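Side-chain contacts in capsid (PDB 4RDL), which forms, through this protruding P domain of the norovirus capsid protein, the part of the virion surface that binds histo-blood group glycans such as Lewis y: residues Leu105-Phe110 and Phe145-Gly150; Leu88-Leu91 and Pro95-Ala98; Asn50-Val53 and Leu59-Thr62; Gly82-Asn87 and Glu159-Val164. All blocks are in the same frame, centred on the assembly; numbering follows the deposited sequence.

Contact 1: Leu105-Phe110 and Phe145-Gly150; sequences LGFPDF and FAPHLG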
loop_
_atom_site.group_PDB
_atom_site.type_symbol
_atom_site.label_atom_id
_atom_site.label_comp_id
_atom_site.label_asym_id
_atom_site.label_seq_id
_atom_site.Cartn_x
_atom_site.Cartn_y
_atom_site.Cartn_z
ATOM N N LEU A 105 -2.931 14.463 -1.959
ATOM C CA LEU A 105 -2.711 13.222 -2.692
ATOM C C LEU A 105 -3.150 12.010 -1.872
ATOM O O LEU A 105 -2.935 11.959 -0.655
ATOM C CB LEU A 105 -1.248 13.087 -3.115
ATOM C CG LEU A 105 -0.727 14.261 -3.942
ATOM C CD1 LEU A 105 0.696 13.981 -4.421
ATOM C CD2 LEU A 105 -1.649 14.525 -5.133
ATOM N N GLY A 106 -3.780 11.041 -2.536
ATOM C CA GLY A 106 -4.260 9.830 -1.879
ATOM C C GLY A 106 -5.655 9.945 -1.273
ATOM O O GLY A 106 -6.258 8.943 -0.902
ATOM N N PHE A 107 -6.177 11.163 -1.168
ATOM C CA PHE A 107 -7.473 11.395 -0.535
ATOM C C PHE A 107 -8.544 10.484 -1.158
ATOM O O PHE A 107 -8.595 10.340 -2.372
ATOM C CB PHE A 107 -7.865 12.868 -0.709
ATOM C CG PHE A 107 -8.968 13.323 0.209
ATOM C CD1 PHE A 107 -8.677 13.883 1.453
ATOM C CD2 PHE A 107 -10.294 13.213 -0.170
ATOM C CE1 PHE A 107 -9.692 14.309 2.299
ATOM C CE2 PHE A 107 -11.318 13.643 0.670
ATOM C CZ PHE A 107 -11.019 14.193 1.904
ATOM N N PRO A 108 -9.405 9.866 -0.330
ATOM C CA PRO A 108 -10.449 8.990 -0.885
ATOM C C PRO A 108 -11.261 9.677 -1.985
ATOM O O PRO A 108 -11.653 10.844 -1.832
ATOM C CB PRO A 108 -11.348 8.708 0.325
ATOM C CG PRO A 108 -10.437 8.816 1.492
ATOM C CD PRO A 108 -9.494 9.957 1.140
ATOM N N ASP A 109 -11.526 8.963 -3.081
ATOM C CA ASP A 109 -12.332 9.532 -4.166
ATOM C C ASP A 109 -13.733 8.921 -4.250
ATOM O O ASP A 109 -14.328 8.825 -5.323
ATOM C CB ASP A 109 -11.591 9.510 -5.516
ATOM C CG ASP A 109 -11.427 8.113 -6.094
ATOM O OD1 ASP A 109 -11.747 7.122 -5.408
ATOM O OD2 ASP A 109 -10.955 8.012 -7.255
ATOM N N PHE A 110 -14.264 8.542 -3.095
ATOM C CA PHE A 110 -15.641 8.084 -2.984
ATOM C C PHE A 110 -16.525 9.256 -2.588
ATOM O O PHE A 110 -16.333 9.862 -1.526
ATOM C CB PHE A 110 -15.746 6.936 -1.979
ATOM C CG PHE A 110 -14.903 5.754 -2.356
ATOM C CD1 PHE A 110 -15.292 4.920 -3.390
ATOM C CD2 PHE A 110 -13.695 5.512 -1.725
ATOM C CE1 PHE A 110 -14.496 3.847 -3.768
ATOM C CE2 PHE A 110 -12.892 4.444 -2.102
ATOM C CZ PHE A 110 -13.295 3.613 -3.125
ATOM N N PHE A 145 -18.021 19.589 3.510
ATOM C CA PHE A 145 -17.010 18.744 2.881
ATOM C C PHE A 145 -16.282 19.623 1.868
ATOM O O PHE A 145 -16.787 19.872 0.774
ATOM C CB PHE A 145 -17.659 17.522 2.212
ATOM C CG PHE A 145 -16.688 16.637 1.469
ATOM C CD1 PHE A 145 -15.795 15.826 2.158
ATOM C CD2 PHE A 145 -16.674 16.613 0.083
ATOM C CE1 PHE A 145 -14.900 15.008 1.475
ATOM C CE2 PHE A 145 -15.785 15.796 -0.608
ATOM C CZ PHE A 145 -14.893 14.994 0.089
ATOM N N ALA A 146 -15.105 20.120 2.250
ATOM C CA ALA A 146 -14.407 21.111 1.441
ATOM C C ALA A 146 -12.898 20.835 1.366
ATOM O O ALA A 146 -12.081 21.723 1.632
ATOM C CB ALA A 146 -14.675 22.525 1.994
ATOM N N PRO A 147 -12.516 19.605 0.989
ATOM C CA PRO A 147 -11.089 19.264 1.059
ATOM C C PRO A 147 -10.213 20.150 0.167
ATOM O O PRO A 147 -9.066 20.420 0.513
ATOM C CB PRO A 147 -11.051 17.798 0.603
ATOM C CG PRO A 147 -12.316 17.615 -0.218
ATOM C CD PRO A 147 -13.335 18.476 0.510
ATOM N N HIS A 148 -10.753 20.608 -0.959
ATOM C CA HIS A 148 -10.014 21.488 -1.859
ATOM C C HIS A 148 -9.699 22.815 -1.169
ATOM O O HIS A 148 -8.715 23.481 -1.508
ATOM C CB HIS A 148 -10.831 21.735 -3.130
ATOM C CG HIS A 148 -10.095 22.478 -4.201
ATOM N ND1 HIS A 148 -8.894 22.042 -4.721
ATOM C CD2 HIS A 148 -10.409 23.607 -4.877
ATOM C CE1 HIS A 148 -8.494 22.878 -5.662
ATOM N NE2 HIS A 148 -9.395 23.837 -5.777
ATOM N N LEU A 149 -10.548 23.198 -0.216
ATOM C CA LEU A 149 -10.359 24.418 0.571
ATOM C C LEU A 149 -9.520 24.142 1.815
ATOM O O LEU A 149 -9.172 25.060 2.554
ATOM C CB LEU A 149 -11.708 25.006 0.998
ATOM C CG LEU A 149 -12.566 25.680 -0.069
ATOM C CD1 LEU A 149 -12.930 24.709 -1.178
ATOM C CD2 LEU A 149 -13.821 26.264 0.562
ATOM N N GLY A 150 -9.230 22.866 2.060
ATOM C CA GLY A 150 -8.382 22.473 3.169
ATOM C C GLY A 150 -9.070 21.898 4.398
ATOM O O GLY A 150 -8.388 21.577 5.381
#
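Phe107 reaches across to Phe145 and Pro147. CB leaves the backbone in the direction of 145-150, and CG lies anti to the backbone N (chi1 -164°), which carries the ring forward into that segment. One face of the ring is covered from its own segment: CD of Pro108 lies 3.5 Å above the ring plane. The far rim makes the contact. CE1 and CZ lie beneath Pro147 CB, with CZ to CB at 3.8 Å; that CB stands 4.2 Å from the ring centroid and 25° off the normal, a CH-pi contact on the face opposite Pro108. CE2 meets Phe145 CZ at 3.9 Å, an approach near the plane of the Phe107 ring. Phe145 in turn carries CD of Pro147 3.6 Å above the centre of its own ring, so this proline touches both aromatics. Val152 of strand 151-154 also packs on all three side chains, and Met73 and Leu88 close further on Phe107. The ring is thus held between two prolines, and the 105-110 loop meets the weakly bonded edge strand 145-146 and the 3-10 turn after it through buried apolar and CH-pi contacts, without polar bonds between the two segments.

Contact 2: Leu88-Leu91 and Pro95-Ala98; sequences LAEL and PYHA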
loop_
_atom_site.group_PDB
_atom_site.type_symbol
_atom_site.label_atom_id
_atom_site.label_comp_id
_atom_site.label_asym_id
_atom_site.label_seq_id
_atom_site.Cartn_x
_atom_site.Cartn_y
_atom_site.Cartn_z
ATOM N N LEU A 88 -6.600 19.760 6.625
ATOM C CA LEU A 88 -5.849 18.762 5.873
ATOM C C LEU A 88 -4.424 19.174 5.527
ATOM O O LEU A 88 -4.126 20.354 5.317
ATOM C CB LEU A 88 -6.597 18.409 4.586
ATOM C CG LEU A 88 -7.964 17.738 4.739
ATOM C CD1 LEU A 88 -8.747 17.776 3.422
ATOM C CD2 LEU A 88 -7.796 16.303 5.235
ATOM N N ALA A 89 -3.556 18.168 5.472
ATOM C CA ALA A 89 -2.201 18.302 4.969
ATOM C C ALA A 89 -1.920 17.134 4.024
ATOM O O ALA A 89 -2.728 16.200 3.917
ATOM C CB ALA A 89 -1.202 18.303 6.134
ATOM N N GLU A 90 -0.778 17.165 3.343
ATOM C CA GLU A 90 -0.339 15.975 2.614
ATOM C C GLU A 90 0.046 14.881 3.614
ATOM O O GLU A 90 0.334 15.168 4.783
ATOM C CB GLU A 90 0.830 16.303 1.692
ATOM C CG GLU A 90 0.529 17.400 0.678
ATOM C CD GLU A 90 -0.428 16.963 -0.435
ATOM O OE1 GLU A 90 -0.602 15.743 -0.655
ATOM O OE2 GLU A 90 -1.016 17.849 -1.093
ATOM N N LEU A 91 0.068 13.631 3.156
ATOM C CA LEU A 91 0.283 12.497 4.054
ATOM C C LEU A 91 1.651 12.499 4.746
ATOM O O LEU A 91 1.816 11.885 5.797
ATOM C CB LEU A 91 0.054 11.182 3.314
ATOM C CG LEU A 91 -1.396 10.952 2.882
ATOM C CD1 LEU A 91 -1.503 9.681 2.025
ATOM C CD2 LEU A 91 -2.313 10.862 4.077
ATOM N N PRO A 95 2.505 20.791 3.845
ATOM C CA PRO A 95 1.212 21.450 3.654
ATOM C C PRO A 95 0.527 21.060 2.360
ATOM O O PRO A 95 1.181 20.830 1.336
ATOM C CB PRO A 95 1.570 22.939 3.628
ATOM C CG PRO A 95 3.032 22.996 3.363
ATOM C CD PRO A 95 3.616 21.754 3.946
ATOM N N TYR A 96 -0.798 20.984 2.420
ATOM C CA TYR A 96 -1.600 20.829 1.225
ATOM C C TYR A 96 -1.745 22.211 0.624
ATOM O O TYR A 96 -2.149 23.160 1.306
ATOM C CB TYR A 96 -2.978 20.254 1.557
ATOM C CG TYR A 96 -3.967 20.400 0.423
ATOM C CD1 TYR A 96 -3.716 19.829 -0.822
ATOM C CD2 TYR A 96 -5.148 21.112 0.593
ATOM C CE1 TYR A 96 -4.617 19.966 -1.867
ATOM C CE2 TYR A 96 -6.059 21.246 -0.443
ATOM C CZ TYR A 96 -5.784 20.673 -1.672
ATOM O OH TYR A 96 -6.676 20.813 -2.706
ATOM N N HIS A 97 -1.390 22.327 -0.646
ATOM C CA HIS A 97 -1.529 23.586 -1.344
ATOM C C HIS A 97 -2.963 23.711 -1.814
ATOM O O HIS A 97 -3.324 23.234 -2.890
ATOM C CB HIS A 97 -0.536 23.672 -2.503
ATOM C CG HIS A 97 0.892 23.737 -2.059
ATOM N ND1 HIS A 97 1.947 23.426 -2.888
ATOM C CD2 HIS A 97 1.438 24.078 -0.868
ATOM C CE1 HIS A 97 3.081 23.572 -2.227
ATOM N NE2 HIS A 97 2.801 23.965 -0.998
ATOM N N ALA A 98 -3.779 24.348 -0.975
ATOM C CA ALA A 98 -5.200 24.509 -1.255
ATOM C C ALA A 98 -5.409 25.154 -2.617
ATOM O O ALA A 98 -4.619 25.999 -3.046
ATOM C CB ALA A 98 -5.885 25.330 -0.153
HETATM O O HOH W 1 -1.803 21.876 4.989
HETATM O O HOH W 2 -0.106 20.206 -2.049
#
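Ala89 and Tyr96 bring their CA atoms to 4.6 Å where the chain, after strand 83-89, turns back on itself, yet the two backbones are joined through water and not by direct hydrogen bonds. One water donates to Leu88 O at 2.8 Å and accepts from Tyr96 N. The second water repeats the scheme with a side chain: it donates to Glu90 OE2 at 2.7 Å and accepts from His97 N at 2.8 Å. Glu90 can serve this site because its chain bends at chi2 (-72°), folding the carboxylate back over the returning segment; on the way, CG passes Pro95 O at 3.6 Å. OE2 then lies at the edge of the Tyr96 ring, in its plane, 3.4 Å from CD1, with carboxylate and ring planes 57° apart. A carboxylate oxygen at an aromatic C-H edge is electrostatically reasonable, since the ring rim is probably slightly positive. The other oxygen, OE1, accepts from Leu105 N, so each carboxylate oxygen has a hydrogen-bond donor. The Tyr96 ring leads away from the strand toward 145-150, where its OH is hydrogen-bonded to Ser101 O, while its CB rests 3.9 Å from Leu88 O. The arrangement is that of a short, water-bridged chain reversal at the end of a sheet strand, opening the long loop between strands 83-89 and 113-121 of the antiparallel sheet.

Contact 3: Asn50-Val53 and Leu59-Thr62; sequences NGRV and LQGT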
loop_
_atom_site.group_PDB
_atom_site.type_symbol
_atom_site.label_atom_id
_atom_site.label_comp_id
_atom_site.label_asym_id
_atom_site.label_seq_id
_atom_site.Cartn_x
_atom_site.Cartn_y
_atom_site.Cartn_z
ATOM N N ASN A 50 -8.166 8.941 -8.094
ATOM C CA ASN A 50 -7.034 8.076 -7.805
ATOM C C ASN A 50 -6.837 7.059 -8.929
ATOM O O ASN A 50 -7.764 6.791 -9.699
ATOM C CB ASN A 50 -7.200 7.406 -6.441
ATOM C CG ASN A 50 -7.006 8.384 -5.297
ATOM O OD1 ASN A 50 -6.136 9.257 -5.365
ATOM N ND2 ASN A 50 -7.820 8.262 -4.256
ATOM N N GLY A 51 -5.623 6.525 -9.036
ATOM C CA GLY A 51 -5.248 5.645 -10.138
ATOM C C GLY A 51 -5.186 6.335 -11.489
ATOM O O GLY A 51 -5.294 5.659 -12.519
ATOM N N ARG A 52 -5.014 7.659 -11.496
ATOM C CA ARG A 52 -5.005 8.439 -12.734
ATOM C C ARG A 52 -3.596 8.911 -13.090
ATOM O O ARG A 52 -2.941 9.596 -12.297
ATOM C CB ARG A 52 -5.940 9.649 -12.622
ATOM C CG ARG A 52 -7.378 9.308 -12.244
ATOM C CD ARG A 52 -8.064 8.433 -13.308
ATOM N NE ARG A 52 -8.078 9.040 -14.644
ATOM C CZ ARG A 52 -9.061 9.810 -15.116
ATOM N NH1 ARG A 52 -10.128 10.066 -14.371
ATOM N NH2 ARG A 52 -8.984 10.313 -16.346
ATOM N N VAL A 53 -3.147 8.536 -14.285
ATOM C CA VAL A 53 -1.815 8.868 -14.785
ATOM C C VAL A 53 -1.827 8.672 -16.301
ATOM O O VAL A 53 -2.544 7.819 -16.812
ATOM C CB VAL A 53 -0.740 7.953 -14.143
ATOM C CG1 VAL A 53 -0.918 6.497 -14.594
ATOM C CG2 VAL A 53 0.669 8.448 -14.434
ATOM N N LEU A 59 1.152 12.220 -13.398
ATOM C CA LEU A 59 0.101 11.990 -12.415
ATOM C C LEU A 59 -1.040 12.986 -12.569
ATOM O O LEU A 59 -0.810 14.161 -12.868
ATOM C CB LEU A 59 0.666 12.081 -10.992
ATOM C CG LEU A 59 1.650 10.969 -10.615
ATOM C CD1 LEU A 59 2.427 11.335 -9.365
ATOM C CD2 LEU A 59 0.916 9.645 -10.440
ATOM N N GLN A 60 -2.261 12.515 -12.326
ATOM C CA GLN A 60 -3.445 13.369 -12.404
ATOM C C GLN A 60 -4.320 13.241 -11.165
ATOM O O GLN A 60 -4.186 12.289 -10.399
ATOM C CB GLN A 60 -4.263 13.023 -13.642
ATOM C CG GLN A 60 -3.508 13.214 -14.943
ATOM C CD GLN A 60 -4.359 12.866 -16.130
ATOM O OE1 GLN A 60 -5.339 12.143 -15.998
ATOM N NE2 GLN A 60 -3.992 13.378 -17.303
ATOM N N GLY A 61 -5.224 14.200 -10.982
ATOM C CA GLY A 61 -6.155 14.168 -9.869
ATOM C C GLY A 61 -5.445 14.166 -8.534
ATOM O O GLY A 61 -4.563 14.991 -8.292
ATOM N N THR A 62 -5.832 13.235 -7.666
ATOM C CA THR A 62 -5.192 13.093 -6.363
ATOM C C THR A 62 -4.229 11.905 -6.343
ATOM O O THR A 62 -3.824 11.418 -5.285
ATOM C CB THR A 62 -6.243 12.936 -5.251
ATOM O OG1 THR A 62 -7.109 11.836 -5.567
ATOM C CG2 THR A 62 -7.074 14.205 -5.138
HETATM O O HOH W 3 -6.625 10.863 -17.871
#
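A chain reversal in the long connection between strands 35-38 and 72-80 brings Arg52 and Val53 beside Leu59 and Gln60, the two segments running 166° apart in direction. Gln60 N donates to Arg52 O at 3.0 Å, and Val53 and Leu59 form a single bridge, their CA atoms 4.4 Å apart. The CB atoms of Arg52 and Gln60 touch at 3.9 Å, while their polar ends communicate through water, which accepts from Arg52 NH2 and donates to Gln60 OE1 at 2.6 Å. The arginine, bent at chi2 and chi3, also gives NH2 to Pro203 O and NH1 to Phe48 O. This pairing is an isolated antiparallel bridge, not part of either large sheet; its apolar side, where Val53 CG2 meets Leu59 CD2 at 4.2 Å, lies against helix 235-244 through Val238. At the other end, Thr62 OG1 donates to Asn50 OD1 at 2.8 Å from well above the amide plane, 58° out of it. Thr62 chi1 of 55° sets OG1 between its backbone N and carbonyl carbon, facing the asparagine. The amide is fixed through its nitrogen as well: Asn50 ND2 donates to Phe107 O.

Contact 4: Gly82-Asn87 and Glu159-Val164; sequences GNYGVN and ELDQFV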
loop_
_atom_site.group_PDB
_atom_site.type_symbol
_atom_site.label_atom_id
_atom_site.label_comp_id
_atom_site.label_asym_id
_atom_site.label_seq_id
_atom_site.Cartn_x
_atom_site.Cartn_y
_atom_site.Cartn_z
ATOM N N GLY A 82 -19.162 24.645 17.339
ATOM C CA GLY A 82 -19.983 23.490 17.661
ATOM C C GLY A 82 -19.797 22.272 16.770
ATOM O O GLY A 82 -20.579 21.323 16.832
ATOM N N ASN A 83 -18.759 22.288 15.943
ATOM C CA ASN A 83 -18.525 21.194 15.010
ATOM C C ASN A 83 -17.056 20.828 14.902
ATOM O O ASN A 83 -16.173 21.685 14.993
ATOM C CB ASN A 83 -19.088 21.535 13.632
ATOM C CG ASN A 83 -20.603 21.651 13.633
ATOM O OD1 ASN A 83 -21.151 22.749 13.697
ATOM N ND2 ASN A 83 -21.283 20.514 13.569
ATOM N N TYR A 84 -16.802 19.541 14.711
ATOM C CA TYR A 84 -15.441 19.046 14.580
ATOM C C TYR A 84 -15.044 18.948 13.113
ATOM O O TYR A 84 -15.890 18.880 12.227
ATOM C CB TYR A 84 -15.305 17.679 15.253
ATOM C CG TYR A 84 -15.614 17.701 16.736
ATOM C CD1 TYR A 84 -14.599 17.795 17.676
ATOM C CD2 TYR A 84 -16.922 17.626 17.191
ATOM C CE1 TYR A 84 -14.880 17.813 19.027
ATOM C CE2 TYR A 84 -17.214 17.647 18.540
ATOM C CZ TYR A 84 -16.188 17.746 19.454
ATOM O OH TYR A 84 -16.471 17.768 20.802
ATOM N N GLY A 85 -13.744 18.939 12.865
ATOM C CA GLY A 85 -13.247 18.813 11.514
ATOM C C GLY A 85 -11.773 18.493 11.489
ATOM O O GLY A 85 -11.123 18.358 12.539
ATOM N N VAL A 86 -11.239 18.372 10.279
ATOM C CA VAL A 86 -9.802 18.232 10.088
ATOM C C VAL A 86 -9.296 19.307 9.128
ATOM O O VAL A 86 -9.890 19.523 8.058
ATOM C CB VAL A 86 -9.427 16.822 9.549
ATOM C CG1 VAL A 86 -7.956 16.773 9.163
ATOM C CG2 VAL A 86 -9.749 15.755 10.583
ATOM N N ASN A 87 -8.219 19.989 9.532
ATOM C CA ASN A 87 -7.437 20.823 8.630
ATOM C C ASN A 87 -6.426 19.938 7.931
ATOM O O ASN A 87 -5.503 19.425 8.566
ATOM C CB ASN A 87 -6.707 21.930 9.406
ATOM C CG ASN A 87 -7.650 22.973 9.950
ATOM O OD1 ASN A 87 -8.484 23.503 9.224
ATOM N ND2 ASN A 87 -7.539 23.259 11.252
ATOM N N GLU A 159 -16.187 11.166 21.058
ATOM C CA GLU A 159 -14.863 10.672 21.415
ATOM C C GLU A 159 -13.761 11.376 20.626
ATOM O O GLU A 159 -12.711 10.792 20.341
ATOM C CB GLU A 159 -14.807 9.153 21.247
ATOM C CG GLU A 159 -15.778 8.449 22.196
ATOM C CD GLU A 159 -15.897 6.961 21.962
ATOM O OE1 GLU A 159 -15.189 6.434 21.082
ATOM O OE2 GLU A 159 -16.706 6.314 22.661
ATOM N N LEU A 160 -14.005 12.640 20.288
ATOM C CA LEU A 160 -13.047 13.426 19.510
ATOM C C LEU A 160 -12.303 14.462 20.345
ATOM O O LEU A 160 -11.268 14.973 19.921
ATOM C CB LEU A 160 -13.742 14.128 18.338
ATOM C CG LEU A 160 -14.382 13.233 17.274
ATOM C CD1 LEU A 160 -15.090 14.061 16.219
ATOM C CD2 LEU A 160 -13.330 12.341 16.638
ATOM N N ASP A 161 -12.823 14.779 21.527
ATOM C CA ASP A 161 -12.271 15.876 22.315
ATOM C C ASP A 161 -10.786 15.732 22.620
ATOM O O ASP A 161 -10.039 16.715 22.569
ATOM C CB ASP A 161 -13.056 16.074 23.612
ATOM C CG ASP A 161 -14.365 16.795 23.386
ATOM O OD1 ASP A 161 -14.425 17.633 22.460
ATOM O OD2 ASP A 161 -15.330 16.526 24.127
ATOM N N GLN A 162 -10.356 14.515 22.944
ATOM C CA GLN A 162 -8.969 14.305 23.340
ATOM C C GLN A 162 -8.030 14.558 22.171
ATOM O O GLN A 162 -6.819 14.697 22.360
ATOM C CB GLN A 162 -8.749 12.893 23.891
ATOM C CG GLN A 162 -8.852 11.785 22.853
ATOM C CD GLN A 162 -8.077 10.538 23.261
ATOM O OE1 GLN A 162 -6.889 10.608 23.583
ATOM N NE2 GLN A 162 -8.749 9.394 23.252
ATOM N N PHE A 163 -8.591 14.615 20.964
ATOM C CA PHE A 163 -7.779 14.778 19.759
ATOM C C PHE A 163 -7.779 16.192 19.195
ATOM O O PHE A 163 -7.049 16.486 18.248
ATOM C CB PHE A 163 -8.223 13.790 18.674
ATOM C CG PHE A 163 -8.090 12.357 19.083
ATOM C CD1 PHE A 163 -6.836 11.778 19.209
ATOM C CD2 PHE A 163 -9.211 11.591 19.353
ATOM C CE1 PHE A 163 -6.692 10.461 19.592
ATOM C CE2 PHE A 163 -9.080 10.263 19.737
ATOM C CZ PHE A 163 -7.823 9.699 19.859
ATOM N N VAL A 164 -8.588 17.073 19.769
ATOM C CA VAL A 164 -8.625 18.447 19.290
ATOM C C VAL A 164 -7.250 19.080 19.470
ATOM O O VAL A 164 -6.675 19.048 20.559
ATOM C CB VAL A 164 -9.716 19.280 19.990
ATOM C CG1 VAL A 164 -9.586 20.747 19.619
ATOM C CG2 VAL A 164 -11.095 18.747 19.611
#
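Tyr84 packs its ring against buried Leu160, while its hydroxyl meets exposed Asp161. On the close side, Leu160 CD1 approaches Tyr84 CG at 3.7 Å and stands 4.2 Å from the ring centroid, 30° off the normal, an off-centre CH-pi contact. Leu160 CB continues over the same ring at 3.8 Å from Tyr84 CD1, so the leucine runs from the root of the ring along its CD1-CE1 side. Val164 adds a lighter touch at the edge, its CG2 lying in the ring plane 3.9 Å from Tyr84 CE1. The rotamer of Tyr84, with CG anti to the carbonyl carbon (chi1 -61°), sends the ring from the strand across to the loop. The outer end is different in kind. Tyr84 OH donates to Asp161 OD1 over a short 2.6 Å, and that oxygen lies in the plane of the tyrosine ring, whereas the hydroxyl reaches it from above the carboxylate plane, 36° out of it. This short bond forms on the solvent side. Inside the loop, the hydrogen bonds Phe163 N to Leu160 O and Val164 N to Asp161 O shape the 3-10 turn that presents these groups. The contact is one of strand to loop: a tyrosine of strand 83-89 packs on the 3-10 turn between strands 151-154 and 167-177, all three strands belonging to one antiparallel sheet of the P domain.

Contacts 1 and 3 are buried, contact 2 lies at the surface and contact 4 is partly buried, and their chemistry follows. Contact 1 is wholly apolar; contact 3 adds a water to its direct polar bonds and has an apolar flank; in contact 2 water carries the polar bridging between the segments; contact 4 joins an apolar ring-leucine contact to an exposed tyrosine-carboxylate bond. Contacts 2 and 4 share strand 83-89, one at its end and the other near its start, with centres about 18 Å apart. Contact 1 is tied to both neighbours, probably by hydrogen bonds: Gly150 O to Leu88 N of contact 2, and Gly106 N to Thr62 O of contact 3. Contact 4 stands apart from contact 3, about 14 Å away at the nearest atoms.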